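Local coordinates for protein quinoline 2-oxidoreductase medium subunit (Pseudomonas putida, PDB 1T3Q) that binds FAD as the flavoprotein subunit of a molybdenum hydroxylase that oxidises quinoline, and probably relays electrons through the flavin, at residues A197-S200 with R205-A208; I211-V216 with S266-I271; S238-A243 with R274-A279; L246-L251 with A270-V275. All coordinates share one frame; numbering follows the deposited sequence.

In the fold
Followed from the N terminus, the chain first makes contact 1, a short closure between strands 193-202 and 205-214 that completes a beta hairpin before any of the others begins. Contact 2 starts further along the second of these strands and closes a loop of some fifty residues on helix 261-284. That helix then supplies the later half of contacts 3 and 4 as well, both with helix 237-248. Contacts 2 and 3 cross, since their segments alternate along the chain, whereas contacts 2 and 4, and likewise 3 and 4, end on overlapping parts of the long helix. One helix thereby ties the hairpin sheet to a second helix.

Contact 1 of 4, residues A197-S200 with R205-A208; sequences AGLS and RCVA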
ATOM      1  N   ALA C 197     -39.868 -47.217  -6.156  1.00 24.05           N
ATOM      2  CA  ALA C 197     -40.849 -48.286  -6.109  1.00 23.30           C
ATOM      3  C   ALA C 197     -42.202 -47.726  -6.505  1.00 25.24           C
ATOM      4  O   ALA C 197     -42.715 -46.808  -5.861  1.00 24.15           O
ATOM      5  CB  ALA C 197     -40.915 -48.880  -4.707  1.00 24.25           C
ATOM      6  N   GLY C 198     -42.754 -48.266  -7.588  1.00 24.24           N
ATOM      7  CA  GLY C 198     -44.057 -47.840  -8.063  1.00 24.73           C
ATOM      8  C   GLY C 198     -45.010 -48.995  -7.827  1.00 25.15           C
ATOM      9  O   GLY C 198     -44.808 -50.090  -8.358  1.00 25.01           O
ATOM     10  N   LEU C 199     -46.052 -48.762  -7.036  1.00 25.45           N
ATOM     11  CA  LEU C 199     -46.996 -49.822  -6.725  1.00 26.26           C
ATOM     12  C   LEU C 199     -48.448 -49.496  -7.001  1.00 29.11           C
ATOM     13  O   LEU C 199     -48.872 -48.341  -6.940  1.00 29.77           O
ATOM     14  CB  LEU C 199     -46.887 -50.211  -5.251  1.00 25.50           C
ATOM     15  CG  LEU C 199     -45.517 -50.597  -4.707  1.00 24.63           C
ATOM     16  CD1 LEU C 199     -45.643 -50.881  -3.219  1.00 23.81           C
ATOM     17  CD2 LEU C 199     -44.978 -51.807  -5.450  1.00 22.87           C
ATOM     18  N   SER C 200     -49.201 -50.546  -7.299  1.00 31.14           N
ATOM     19  CA  SER C 200     -50.631 -50.449  -7.527  1.00 33.38           C
ATOM     20  C   SER C 200     -51.203 -51.411  -6.492  1.00 34.07           C
ATOM     21  O   SER C 200     -50.891 -52.605  -6.502  1.00 32.42           O
ATOM     22  CB  SER C 200     -50.994 -50.908  -8.935  1.00 35.07           C
ATOM     23  OG  SER C 200     -52.401 -50.907  -9.099  1.00 39.50           O
ATOM     24  N   ARG C 205     -53.347 -55.555  -1.014  1.00 39.79           N
ATOM     25  CA  ARG C 205     -52.564 -56.459  -1.840  1.00 37.41           C
ATOM     26  C   ARG C 205     -51.999 -55.779  -3.089  1.00 34.91           C
ATOM     27  O   ARG C 205     -52.682 -54.995  -3.749  1.00 32.84           O
ATOM     28  CB  ARG C 205     -53.447 -57.651  -2.230  1.00 36.23           C
ATOM     29  CG  ARG C 205     -52.719 -58.851  -2.790  1.00 35.78           C
ATOM     30  CD  ARG C 205     -53.702 -59.992  -2.987  1.00 33.82           C
ATOM     31  NE  ARG C 205     -54.314 -60.406  -1.726  1.00 32.56           N
ATOM     32  CZ  ARG C 205     -53.725 -61.191  -0.832  1.00 29.82           C
ATOM     33  NH1 ARG C 205     -54.355 -61.511   0.287  1.00 30.47           N
ATOM     34  NH2 ARG C 205     -52.511 -61.670  -1.062  1.00 28.49           N
ATOM     35  N   CYS C 206     -50.747 -56.088  -3.406  1.00 33.49           N
ATOM     36  CA  CYS C 206     -50.091 -55.518  -4.578  1.00 32.33           C
ATOM     37  C   CYS C 206     -50.578 -56.207  -5.846  1.00 31.30           C
ATOM     38  O   CYS C 206     -50.610 -57.433  -5.918  1.00 31.09           O
ATOM     39  CB  CYS C 206     -48.567 -55.671  -4.462  1.00 31.06           C
ATOM     40  SG  CYS C 206     -47.641 -55.064  -5.901  1.00 30.49           S
ATOM     41  N   VAL C 207     -50.963 -55.416  -6.840  1.00 32.22           N
ATOM     42  CA  VAL C 207     -51.442 -55.964  -8.104  1.00 32.31           C
ATOM     43  C   VAL C 207     -50.450 -55.664  -9.225  1.00 31.03           C
ATOM     44  O   VAL C 207     -50.403 -56.367 -10.230  1.00 32.48           O
ATOM     45  CB  VAL C 207     -52.827 -55.382  -8.479  1.00 34.34           C
ATOM     46  CG1 VAL C 207     -53.828 -55.679  -7.372  1.00 35.52           C
ATOM     47  CG2 VAL C 207     -52.728 -53.885  -8.707  1.00 35.17           C
ATOM     48  N   ALA C 208     -49.654 -54.616  -9.039  1.00 30.18           N
ATOM     49  CA  ALA C 208     -48.654 -54.229 -10.025  1.00 28.45           C
ATOM     50  C   ALA C 208     -47.490 -53.559  -9.309  1.00 27.40           C
ATOM     51  O   ALA C 208     -47.693 -52.783  -8.376  1.00 27.55           O
ATOM     52  CB  ALA C 208     -49.261 -53.272 -11.045  1.00 29.79           C
TER
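Ser200 meets two successive residues of the returning strand, Val207 and Ala208, and its backbone N and O carry the hydrogen bonds of the contact. Ser200 O takes a nearly straight bond from Val207 N at 2.8 Å, the N-H...O angle being 179°, and a weak one from Ala208 N at 3.5 Å. In return Ser200 N donates to Ala208 O at 2.9 Å.

Side chains follow the same pairing. Ser200 CB faces Ala208 CB at 3.6 Å, the two on one face of the sheet. Val207 sends CG2 in beside the serine, because its chi1 of -58° sets CG1 next to the backbone N and CG2 between the N and the carbonyl carbon. The fit there is tight, with Ser200 CB and Val207 CG2 only 3.5 Å apart. On the other face Leu199 brings CD2 to Cys206 SG at 4.2 Å; that leucine also packs on Ala279 and Ala280 of helix 261-284, and both side chains touch Ile235.

With two residues set against one, this is a classic beta bulge, here placed near the turn of an antiparallel hairpin in the C-terminal domain of the flavoprotein.

Contact 2 of 4, residues I211-V216 with S266-I271; sequences IALGAV and SLAKAI
Ala268 turns its single methyl group from helix 261-284 toward Leu213, near the end of strand 205-214, and Val216 in the loop that follows; the two approach it from different directions. Leu213 CD2 lies 4.0 Å from Ala268 CB, and Val216 CG2 lies 4.2 Å from the same carbon. Seen from the alanine methyl, the two partners are about 67° apart, so they sit side by side in front of it and make a shallow seat rather than gripping it from opposed sides.

Both of these side chains leave the backbone toward the helix. For Leu213, CG stands beside the backbone N (chi1 -77°), and the branch then sends CD2 forward to the alanine while CD1 stays back. In Val216 it is likewise the branch beside the backbone N, CG2, that makes the touch; CG1 is more distant. The chain between them leaves the strand at Ala215, whose phi is positive, and this bend helps to bring Val216 round to the helix side. No polar group bridges the two segments.

Around this apolar junction, Leu251 covers both Leu213 and Val216, Thr248 of helix 237-248 reaches Leu213 and Ala268, and Val193 of the neighbouring strand 193-202 packs on Val216.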
ATOM      1  N   ILE C 211     -40.045 -51.916  -9.595  1.00 21.65           N
ATOM      2  CA  ILE C 211     -38.939 -51.632  -8.691  1.00 21.06           C
ATOM      3  C   ILE C 211     -37.710 -51.336  -9.538  1.00 21.85           C
ATOM      4  O   ILE C 211     -37.383 -52.102 -10.444  1.00 20.84           O
ATOM      5  CB  ILE C 211     -38.635 -52.850  -7.790  1.00 21.25           C
ATOM      6  CG1 ILE C 211     -39.924 -53.341  -7.125  1.00 21.84           C
ATOM      7  CG2 ILE C 211     -37.587 -52.480  -6.742  1.00 21.71           C
ATOM      8  CD1 ILE C 211     -40.671 -52.273  -6.348  1.00 21.11           C
ATOM      9  N   ALA C 212     -37.036 -50.227  -9.246  1.00 21.64           N
ATOM     10  CA  ALA C 212     -35.851 -49.839 -10.001  1.00 22.60           C
ATOM     11  C   ALA C 212     -34.724 -49.343  -9.107  1.00 23.24           C
ATOM     12  O   ALA C 212     -34.955 -48.652  -8.117  1.00 23.27           O
ATOM     13  CB  ALA C 212     -36.214 -48.758 -11.018  1.00 20.96           C
ATOM     14  N   LEU C 213     -33.498 -49.703  -9.469  1.00 22.62           N
ATOM     15  CA  LEU C 213     -32.323 -49.281  -8.719  1.00 23.53           C
ATOM     16  C   LEU C 213     -31.405 -48.471  -9.624  1.00 24.34           C
ATOM     17  O   LEU C 213     -31.197 -48.821 -10.788  1.00 22.83           O
ATOM     18  CB  LEU C 213     -31.560 -50.493  -8.175  1.00 25.47           C
ATOM     19  CG  LEU C 213     -32.133 -51.189  -6.936  1.00 26.76           C
ATOM     20  CD1 LEU C 213     -33.483 -51.814  -7.259  1.00 26.42           C
ATOM     21  CD2 LEU C 213     -31.162 -52.256  -6.472  1.00 27.48           C
ATOM     22  N   GLY C 214     -30.866 -47.383  -9.086  1.00 23.32           N
ATOM     23  CA  GLY C 214     -29.969 -46.550  -9.860  1.00 24.84           C
ATOM     24  C   GLY C 214     -28.653 -46.339  -9.139  1.00 24.99           C
ATOM     25  O   GLY C 214     -28.542 -46.615  -7.943  1.00 23.95           O
ATOM     26  N   ALA C 215     -27.654 -45.855  -9.872  1.00 25.22           N
ATOM     27  CA  ALA C 215     -26.330 -45.580  -9.319  1.00 26.86           C
ATOM     28  C   ALA C 215     -25.572 -46.834  -8.900  1.00 27.60           C
ATOM     29  O   ALA C 215     -24.437 -46.752  -8.436  1.00 29.47           O
ATOM     30  CB  ALA C 215     -26.446 -44.617  -8.138  1.00 25.86           C
ATOM     31  N   VAL C 216     -26.197 -47.996  -9.047  1.00 28.82           N
ATOM     32  CA  VAL C 216     -25.526 -49.239  -8.695  1.00 28.91           C
ATOM     33  C   VAL C 216     -24.750 -49.674  -9.927  1.00 28.90           C
ATOM     34  O   VAL C 216     -23.596 -50.100  -9.841  1.00 27.75           O
ATOM     35  CB  VAL C 216     -26.533 -50.334  -8.293  1.00 29.82           C
ATOM     36  CG1 VAL C 216     -25.792 -51.615  -7.947  1.00 31.12           C
ATOM     37  CG2 VAL C 216     -27.344 -49.872  -7.103  1.00 29.52           C
ATOM     38  N   SER C 266     -25.209 -54.288  -0.110  1.00 26.39           N
ATOM     39  CA  SER C 266     -25.895 -54.296   1.172  1.00 26.05           C
ATOM     40  C   SER C 266     -26.783 -53.063   1.282  1.00 25.04           C
ATOM     41  O   SER C 266     -27.932 -53.151   1.710  1.00 25.86           O
ATOM     42  CB  SER C 266     -24.881 -54.316   2.318  1.00 27.85           C
ATOM     43  OG  SER C 266     -25.543 -54.249   3.567  1.00 29.86           O
ATOM     44  N   LEU C 267     -26.246 -51.914   0.887  1.00 24.00           N
ATOM     45  CA  LEU C 267     -26.993 -50.666   0.934  1.00 24.67           C
ATOM     46  C   LEU C 267     -28.151 -50.671  -0.066  1.00 25.41           C
ATOM     47  O   LEU C 267     -29.249 -50.205   0.238  1.00 24.65           O
ATOM     48  CB  LEU C 267     -26.063 -49.479   0.649  1.00 25.41           C
ATOM     49  CG  LEU C 267     -24.947 -49.196   1.666  1.00 25.92           C
ATOM     50  CD1 LEU C 267     -24.083 -48.046   1.171  1.00 24.44           C
ATOM     51  CD2 LEU C 267     -25.546 -48.859   3.027  1.00 25.75           C
ATOM     52  N   ALA C 268     -27.905 -51.202  -1.260  1.00 24.87           N
ATOM     53  CA  ALA C 268     -28.936 -51.257  -2.287  1.00 25.52           C
ATOM     54  C   ALA C 268     -30.121 -52.079  -1.787  1.00 25.71           C
ATOM     55  O   ALA C 268     -31.273 -51.739  -2.029  1.00 24.51           O
ATOM     56  CB  ALA C 268     -28.370 -51.871  -3.566  1.00 24.58           C
ATOM     57  N   LYS C 269     -29.822 -53.159  -1.077  1.00 26.36           N
ATOM     58  CA  LYS C 269     -30.853 -54.036  -0.541  1.00 27.75           C
ATOM     59  C   LYS C 269     -31.631 -53.333   0.576  1.00 28.03           C
ATOM     60  O   LYS C 269     -32.862 -53.410   0.634  1.00 26.68           O
ATOM     61  CB  LYS C 269     -30.198 -55.325  -0.027  1.00 29.64           C
ATOM     62  CG  LYS C 269     -31.153 -56.459   0.316  1.00 34.41           C
ATOM     63  CD  LYS C 269     -31.712 -56.319   1.720  1.00 37.93           C
ATOM     64  CE  LYS C 269     -32.526 -57.543   2.115  1.00 39.86           C
ATOM     65  NZ  LYS C 269     -33.016 -57.440   3.519  1.00 41.54           N
ATOM     66  N   ALA C 270     -30.913 -52.632   1.449  1.00 27.26           N
ATOM     67  CA  ALA C 270     -31.542 -51.920   2.561  1.00 26.81           C
ATOM     68  C   ALA C 270     -32.435 -50.787   2.070  1.00 26.20           C
ATOM     69  O   ALA C 270     -33.540 -50.595   2.569  1.00 25.89           O
ATOM     70  CB  ALA C 270     -30.470 -51.365   3.501  1.00 25.03           C
ATOM     71  N   ILE C 271     -31.949 -50.038   1.089  1.00 27.29           N
ATOM     72  CA  ILE C 271     -32.705 -48.921   0.539  1.00 27.05           C
ATOM     73  C   ILE C 271     -33.933 -49.394  -0.244  1.00 27.21           C
ATOM     74  O   ILE C 271     -35.010 -48.796  -0.154  1.00 26.53           O
ATOM     75  CB  ILE C 271     -31.813 -48.068  -0.380  1.00 28.26           C
ATOM     76  CG1 ILE C 271     -30.624 -47.527   0.421  1.00 29.47           C
ATOM     77  CG2 ILE C 271     -32.618 -46.931  -0.992  1.00 29.39           C
ATOM     78  CD1 ILE C 271     -31.017 -46.684   1.624  1.00 31.06           C
TER

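Contact 3 of 4, residues S238-A243 with R274-A279; sequences STAATA and RVILKA
Ala240 and Ile276 bring two helical segments close, their CA atoms 6.0 Å apart. The segment axes approach to 8.9 Å and their N-to-C directions differ by 133°, which makes the pair closer to antiparallel than to parallel, yet strongly inclined. Small residues allow this closeness: Ala240 and Ala243, one turn apart on helix 237-248, both direct CB at the other helix.

The two helices form a layer on the antiparallel sheet of the C-terminal domain. Val275 and Ala279, on a different side of helix 261-284, rest on strand 193-202, while Ile276 and Leu277 meet the second helix, Ile276 also packing on Ile211 of strand 205-214.

Ala240 CB fits between these last two side chains of helix 261-284. Leu277 CG lies 3.6 Å from it, with CD2 close behind at 3.8 Å, and Ile276 CG2 comes to 3.9 Å from the same methyl. The other branch of Ile276 is extended, chi2 being 174°, and carries CD1 along to Ala243 CB at 3.7 Å; on the way CD1 also passes Ala240 O at 3.9 Å. Leu230 of helix 224-230 also packs on Ala243, and Gln273, one turn before Leu277, adds its contact to Ala240.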
ATOM      1  N   SER C 238     -41.081 -58.796   5.735  1.00 31.83           N
ATOM      2  CA  SER C 238     -40.445 -59.967   5.135  1.00 32.39           C
ATOM      3  C   SER C 238     -40.577 -60.000   3.614  1.00 30.81           C
ATOM      4  O   SER C 238     -39.653 -60.417   2.916  1.00 30.58           O
ATOM      5  CB  SER C 238     -41.025 -61.253   5.732  1.00 34.93           C
ATOM      6  OG  SER C 238     -42.411 -61.361   5.467  1.00 41.08           O
ATOM      7  N   THR C 239     -41.726 -59.564   3.106  1.00 29.38           N
ATOM      8  CA  THR C 239     -41.971 -59.551   1.668  1.00 28.10           C
ATOM      9  C   THR C 239     -41.117 -58.485   0.995  1.00 26.73           C
ATOM     10  O   THR C 239     -40.519 -58.723  -0.058  1.00 27.21           O
ATOM     11  CB  THR C 239     -43.459 -59.268   1.354  1.00 29.51           C
ATOM     12  OG1 THR C 239     -44.276 -60.269   1.975  1.00 33.07           O
ATOM     13  CG2 THR C 239     -43.701 -59.295  -0.147  1.00 28.03           C
ATOM     14  N   ALA C 240     -41.068 -57.303   1.598  1.00 24.78           N
ATOM     15  CA  ALA C 240     -40.272 -56.217   1.050  1.00 24.45           C
ATOM     16  C   ALA C 240     -38.803 -56.630   1.085  1.00 24.55           C
ATOM     17  O   ALA C 240     -38.032 -56.290   0.189  1.00 23.10           O
ATOM     18  CB  ALA C 240     -40.489 -54.945   1.860  1.00 24.22           C
ATOM     19  N   ALA C 241     -38.426 -57.377   2.122  1.00 24.12           N
ATOM     20  CA  ALA C 241     -37.052 -57.844   2.266  1.00 24.82           C
ATOM     21  C   ALA C 241     -36.698 -58.830   1.155  1.00 24.54           C
ATOM     22  O   ALA C 241     -35.628 -58.740   0.556  1.00 24.17           O
ATOM     23  CB  ALA C 241     -36.860 -58.502   3.628  1.00 26.96           C
ATOM     24  N   THR C 242     -37.598 -59.773   0.884  1.00 24.30           N
ATOM     25  CA  THR C 242     -37.357 -60.762  -0.162  1.00 24.67           C
ATOM     26  C   THR C 242     -37.278 -60.088  -1.530  1.00 23.07           C
ATOM     27  O   THR C 242     -36.431 -60.432  -2.354  1.00 24.31           O
ATOM     28  CB  THR C 242     -38.475 -61.828  -0.201  1.00 24.85           C
ATOM     29  OG1 THR C 242     -38.537 -62.504   1.057  1.00 28.01           O
ATOM     30  CG2 THR C 242     -38.200 -62.845  -1.295  1.00 25.24           C
ATOM     31  N   ALA C 243     -38.159 -59.125  -1.767  1.00 22.73           N
ATOM     32  CA  ALA C 243     -38.160 -58.413  -3.043  1.00 23.72           C
ATOM     33  C   ALA C 243     -36.853 -57.637  -3.211  1.00 23.74           C
ATOM     34  O   ALA C 243     -36.312 -57.547  -4.317  1.00 22.56           O
ATOM     35  CB  ALA C 243     -39.347 -57.463  -3.114  1.00 22.45           C
ATOM     36  N   ARG C 274     -36.631 -50.492   2.066  1.00 25.94           N
ATOM     37  CA  ARG C 274     -37.212 -49.303   2.671  1.00 25.77           C
ATOM     38  C   ARG C 274     -38.209 -48.597   1.754  1.00 24.91           C
ATOM     39  O   ARG C 274     -39.307 -48.236   2.182  1.00 23.34           O
ATOM     40  CB  ARG C 274     -36.105 -48.321   3.062  1.00 28.91           C
ATOM     41  CG  ARG C 274     -36.617 -47.071   3.755  1.00 33.47           C
ATOM     42  CD  ARG C 274     -35.569 -45.970   3.748  1.00 36.37           C
ATOM     43  NE  ARG C 274     -34.348 -46.347   4.452  1.00 37.43           N
ATOM     44  CZ  ARG C 274     -33.233 -45.620   4.446  1.00 38.50           C
ATOM     45  NH1 ARG C 274     -32.167 -46.033   5.119  1.00 38.93           N
ATOM     46  NH2 ARG C 274     -33.181 -44.486   3.760  1.00 36.84           N
ATOM     47  N   VAL C 275     -37.826 -48.397   0.497  1.00 23.41           N
ATOM     48  CA  VAL C 275     -38.691 -47.714  -0.459  1.00 23.68           C
ATOM     49  C   VAL C 275     -39.939 -48.532  -0.816  1.00 21.87           C
ATOM     50  O   VAL C 275     -41.019 -47.971  -1.029  1.00 22.57           O
ATOM     51  CB  VAL C 275     -37.904 -47.322  -1.747  1.00 25.52           C
ATOM     52  CG1 VAL C 275     -37.541 -48.561  -2.557  1.00 26.76           C
ATOM     53  CG2 VAL C 275     -38.723 -46.347  -2.579  1.00 27.52           C
ATOM     54  N   ILE C 276     -39.805 -49.852  -0.873  1.00 21.63           N
ATOM     55  CA  ILE C 276     -40.955 -50.696  -1.179  1.00 21.07           C
ATOM     56  C   ILE C 276     -42.000 -50.534  -0.074  1.00 23.03           C
ATOM     57  O   ILE C 276     -43.179 -50.318  -0.351  1.00 23.59           O
ATOM     58  CB  ILE C 276     -40.566 -52.182  -1.273  1.00 21.24           C
ATOM     59  CG1 ILE C 276     -39.747 -52.426  -2.542  1.00 20.24           C
ATOM     60  CG2 ILE C 276     -41.824 -53.056  -1.252  1.00 20.61           C
ATOM     61  CD1 ILE C 276     -39.195 -53.832  -2.649  1.00 21.87           C
ATOM     62  N   LEU C 277     -41.564 -50.639   1.179  1.00 23.04           N
ATOM     63  CA  LEU C 277     -42.478 -50.490   2.304  1.00 24.56           C
ATOM     64  C   LEU C 277     -43.115 -49.104   2.287  1.00 25.17           C
ATOM     65  O   LEU C 277     -44.305 -48.950   2.565  1.00 27.06           O
ATOM     66  CB  LEU C 277     -41.734 -50.711   3.628  1.00 23.56           C
ATOM     67  CG  LEU C 277     -41.361 -52.165   3.928  1.00 23.39           C
ATOM     68  CD1 LEU C 277     -40.361 -52.245   5.074  1.00 23.41           C
ATOM     69  CD2 LEU C 277     -42.631 -52.937   4.265  1.00 23.16           C
ATOM     70  N   LYS C 278     -42.320 -48.097   1.945  1.00 25.49           N
ATOM     71  CA  LYS C 278     -42.810 -46.726   1.897  1.00 25.51           C
ATOM     72  C   LYS C 278     -43.855 -46.555   0.796  1.00 25.69           C
ATOM     73  O   LYS C 278     -44.883 -45.902   0.998  1.00 25.54           O
ATOM     74  CB  LYS C 278     -41.639 -45.762   1.666  1.00 25.38           C
ATOM     75  CG  LYS C 278     -41.979 -44.290   1.869  1.00 25.80           C
ATOM     76  N   ALA C 279     -43.595 -47.142  -0.368  1.00 24.73           N
ATOM     77  CA  ALA C 279     -44.524 -47.051  -1.490  1.00 26.65           C
ATOM     78  C   ALA C 279     -45.831 -47.770  -1.174  1.00 27.83           C
ATOM     79  O   ALA C 279     -46.906 -47.316  -1.562  1.00 28.82           O
ATOM     80  CB  ALA C 279     -43.893 -47.641  -2.748  1.00 26.26           C
TER

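Contact 4 of 4, residues L246-L251 with A270-V275; sequences LATEGL and AITQRV
Thr248 OG1 is a hydroxyl offered two carbonyl acceptors, Ala244 O and Glu245 O, both in the preceding turn of its own helix; across the contact Thr272 does much the same, its OG1 hydrogen-bonded to Ala268 O. With the hydroxyls satisfied within their own helices, Thr272 turns its methyl group to Ala247, while that of Thr248 lies mainly on Leu213. Thr272 has OG1 beside the backbone N and CG2 anti to it (chi1 -67°), and the flank of this CG2 lies 4.1 Å from Ala247 CB. Thr248 CG2 approaches more loosely, 4.5 Å from Thr272 OG1. The touch is therefore methyl against methyl with a hydroxyl oxygen at its margin, and no hydrogen bond crosses.

Beyond Thr248 the helix gives way. Glu249 is the first residue to leave helical angles, and Leu251 N bonds to Thr248 O at 3.2 Å, so that residues 248-251 form a type II beta turn. Gly250 there takes a positive phi of 96°.

Thr272 also lies on Ile211 and Leu213 of strand 205-214. What results is a helix C-terminus, finished by a type II turn, set against a second helix above the antiparallel sheet: an alpha-on-beta layering within the CO dehydrogenase flavoprotein C-terminal domain.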
ATOM      1  N   LEU C 246     -34.154 -59.993  -4.381  1.00 24.82           N
ATOM      2  CA  LEU C 246     -34.366 -60.307  -5.787  1.00 25.24           C
ATOM      3  C   LEU C 246     -33.968 -59.145  -6.683  1.00 24.66           C
ATOM      4  O   LEU C 246     -33.421 -59.343  -7.765  1.00 25.14           O
ATOM      5  CB  LEU C 246     -35.834 -60.656  -6.036  1.00 24.77           C
ATOM      6  CG  LEU C 246     -36.359 -61.963  -5.441  1.00 26.53           C
ATOM      7  CD1 LEU C 246     -37.862 -62.050  -5.659  1.00 24.23           C
ATOM      8  CD2 LEU C 246     -35.653 -63.145  -6.093  1.00 26.02           C
ATOM      9  N   ALA C 247     -34.237 -57.929  -6.223  1.00 25.17           N
ATOM     10  CA  ALA C 247     -33.921 -56.725  -6.984  1.00 24.71           C
ATOM     11  C   ALA C 247     -32.429 -56.428  -7.078  1.00 26.03           C
ATOM     12  O   ALA C 247     -31.983 -55.773  -8.018  1.00 24.29           O
ATOM     13  CB  ALA C 247     -34.637 -55.528  -6.372  1.00 24.78           C
ATOM     14  N   THR C 248     -31.657 -56.907  -6.110  1.00 27.41           N
ATOM     15  CA  THR C 248     -30.223 -56.634  -6.100  1.00 30.04           C
ATOM     16  C   THR C 248     -29.347 -57.788  -6.557  1.00 31.86           C
ATOM     17  O   THR C 248     -28.162 -57.599  -6.831  1.00 33.41           O
ATOM     18  CB  THR C 248     -29.762 -56.189  -4.694  1.00 29.94           C
ATOM     19  OG1 THR C 248     -30.085 -57.204  -3.736  1.00 31.18           O
ATOM     20  CG2 THR C 248     -30.458 -54.894  -4.295  1.00 30.73           C
ATOM     21  N   GLU C 249     -29.912 -58.985  -6.649  1.00 34.27           N
ATOM     22  CA  GLU C 249     -29.116 -60.126  -7.080  1.00 36.04           C
ATOM     23  C   GLU C 249     -28.721 -59.976  -8.546  1.00 36.33           C
ATOM     24  O   GLU C 249     -29.540 -59.607  -9.393  1.00 37.99           O
ATOM     25  N   GLY C 250     -27.452 -60.244  -8.833  1.00 36.70           N
ATOM     26  CA  GLY C 250     -26.967 -60.121 -10.194  1.00 35.62           C
ATOM     27  C   GLY C 250     -26.316 -58.776 -10.447  1.00 34.93           C
ATOM     28  O   GLY C 250     -25.590 -58.605 -11.427  1.00 35.71           O
ATOM     29  N   LEU C 251     -26.569 -57.811  -9.569  1.00 33.20           N
ATOM     30  CA  LEU C 251     -25.984 -56.487  -9.738  1.00 32.26           C
ATOM     31  C   LEU C 251     -24.494 -56.518  -9.426  1.00 32.29           C
ATOM     32  O   LEU C 251     -24.043 -57.272  -8.567  1.00 30.32           O
ATOM     33  CB  LEU C 251     -26.689 -55.468  -8.838  1.00 31.59           C
ATOM     34  CG  LEU C 251     -28.183 -55.266  -9.110  1.00 29.50           C
ATOM     35  CD1 LEU C 251     -28.719 -54.183  -8.193  1.00 30.35           C
ATOM     36  CD2 LEU C 251     -28.405 -54.881 -10.569  1.00 29.69           C
ATOM     37  N   ALA C 270     -30.913 -52.632   1.449  1.00 27.26           N
ATOM     38  CA  ALA C 270     -31.542 -51.920   2.561  1.00 26.81           C
ATOM     39  C   ALA C 270     -32.435 -50.787   2.070  1.00 26.20           C
ATOM     40  O   ALA C 270     -33.540 -50.595   2.569  1.00 25.89           O
ATOM     41  CB  ALA C 270     -30.470 -51.365   3.501  1.00 25.03           C
ATOM     42  N   ILE C 271     -31.949 -50.038   1.089  1.00 27.29           N
ATOM     43  CA  ILE C 271     -32.705 -48.921   0.539  1.00 27.05           C
ATOM     44  C   ILE C 271     -33.933 -49.394  -0.244  1.00 27.21           C
ATOM     45  O   ILE C 271     -35.010 -48.796  -0.154  1.00 26.53           O
ATOM     46  CB  ILE C 271     -31.813 -48.068  -0.380  1.00 28.26           C
ATOM     47  CG1 ILE C 271     -30.624 -47.527   0.421  1.00 29.47           C
ATOM     48  CG2 ILE C 271     -32.618 -46.931  -0.992  1.00 29.39           C
ATOM     49  CD1 ILE C 271     -31.017 -46.684   1.624  1.00 31.06           C
ATOM     50  N   THR C 272     -33.766 -50.466  -1.009  1.00 26.04           N
ATOM     51  CA  THR C 272     -34.863 -51.007  -1.806  1.00 25.86           C
ATOM     52  C   THR C 272     -35.992 -51.494  -0.908  1.00 26.49           C
ATOM     53  O   THR C 272     -37.165 -51.226  -1.165  1.00 24.58           O
ATOM     54  CB  THR C 272     -34.375 -52.163  -2.698  1.00 25.12           C
ATOM     55  OG1 THR C 272     -33.467 -51.647  -3.679  1.00 22.39           O
ATOM     56  CG2 THR C 272     -35.546 -52.840  -3.401  1.00 24.27           C
ATOM     57  N   GLN C 273     -35.632 -52.207   0.155  1.00 25.85           N
ATOM     58  CA  GLN C 273     -36.622 -52.707   1.095  1.00 26.22           C
ATOM     59  C   GLN C 273     -37.374 -51.532   1.708  1.00 25.97           C
ATOM     60  O   GLN C 273     -38.599 -51.558   1.840  1.00 26.38           O
ATOM     61  CB  GLN C 273     -35.931 -53.519   2.192  1.00 26.13           C
ATOM     62  CG  GLN C 273     -36.816 -53.840   3.374  1.00 29.80           C
ATOM     63  CD  GLN C 273     -36.137 -54.748   4.382  1.00 31.89           C
ATOM     64  OE1 GLN C 273     -36.613 -54.907   5.503  1.00 34.88           O
ATOM     65  NE2 GLN C 273     -35.025 -55.358   3.982  1.00 32.25           N
ATOM     66  N   ARG C 274     -36.631 -50.492   2.066  1.00 25.94           N
ATOM     67  CA  ARG C 274     -37.212 -49.303   2.671  1.00 25.77           C
ATOM     68  C   ARG C 274     -38.209 -48.597   1.754  1.00 24.91           C
ATOM     69  O   ARG C 274     -39.307 -48.236   2.182  1.00 23.34           O
ATOM     70  CB  ARG C 274     -36.105 -48.321   3.062  1.00 28.91           C
ATOM     71  CG  ARG C 274     -36.617 -47.071   3.755  1.00 33.47           C
ATOM     72  CD  ARG C 274     -35.569 -45.970   3.748  1.00 36.37           C
ATOM     73  NE  ARG C 274     -34.348 -46.347   4.452  1.00 37.43           N
ATOM     74  CZ  ARG C 274     -33.233 -45.620   4.446  1.00 38.50           C
ATOM     75  NH1 ARG C 274     -32.167 -46.033   5.119  1.00 38.93           N
ATOM     76  NH2 ARG C 274     -33.181 -44.486   3.760  1.00 36.84           N
ATOM     77  N   VAL C 275     -37.826 -48.397   0.497  1.00 23.41           N
ATOM     78  CA  VAL C 275     -38.691 -47.714  -0.459  1.00 23.68           C
ATOM     79  C   VAL C 275     -39.939 -48.532  -0.816  1.00 21.87           C
ATOM     80  O   VAL C 275     -41.019 -47.971  -1.029  1.00 22.57           O
ATOM     81  CB  VAL C 275     -37.904 -47.322  -1.747  1.00 25.52           C
ATOM     82  CG1 VAL C 275     -37.541 -48.561  -2.557  1.00 26.76           C
ATOM     83  CG2 VAL C 275     -38.723 -46.347  -2.579  1.00 27.52           C
TER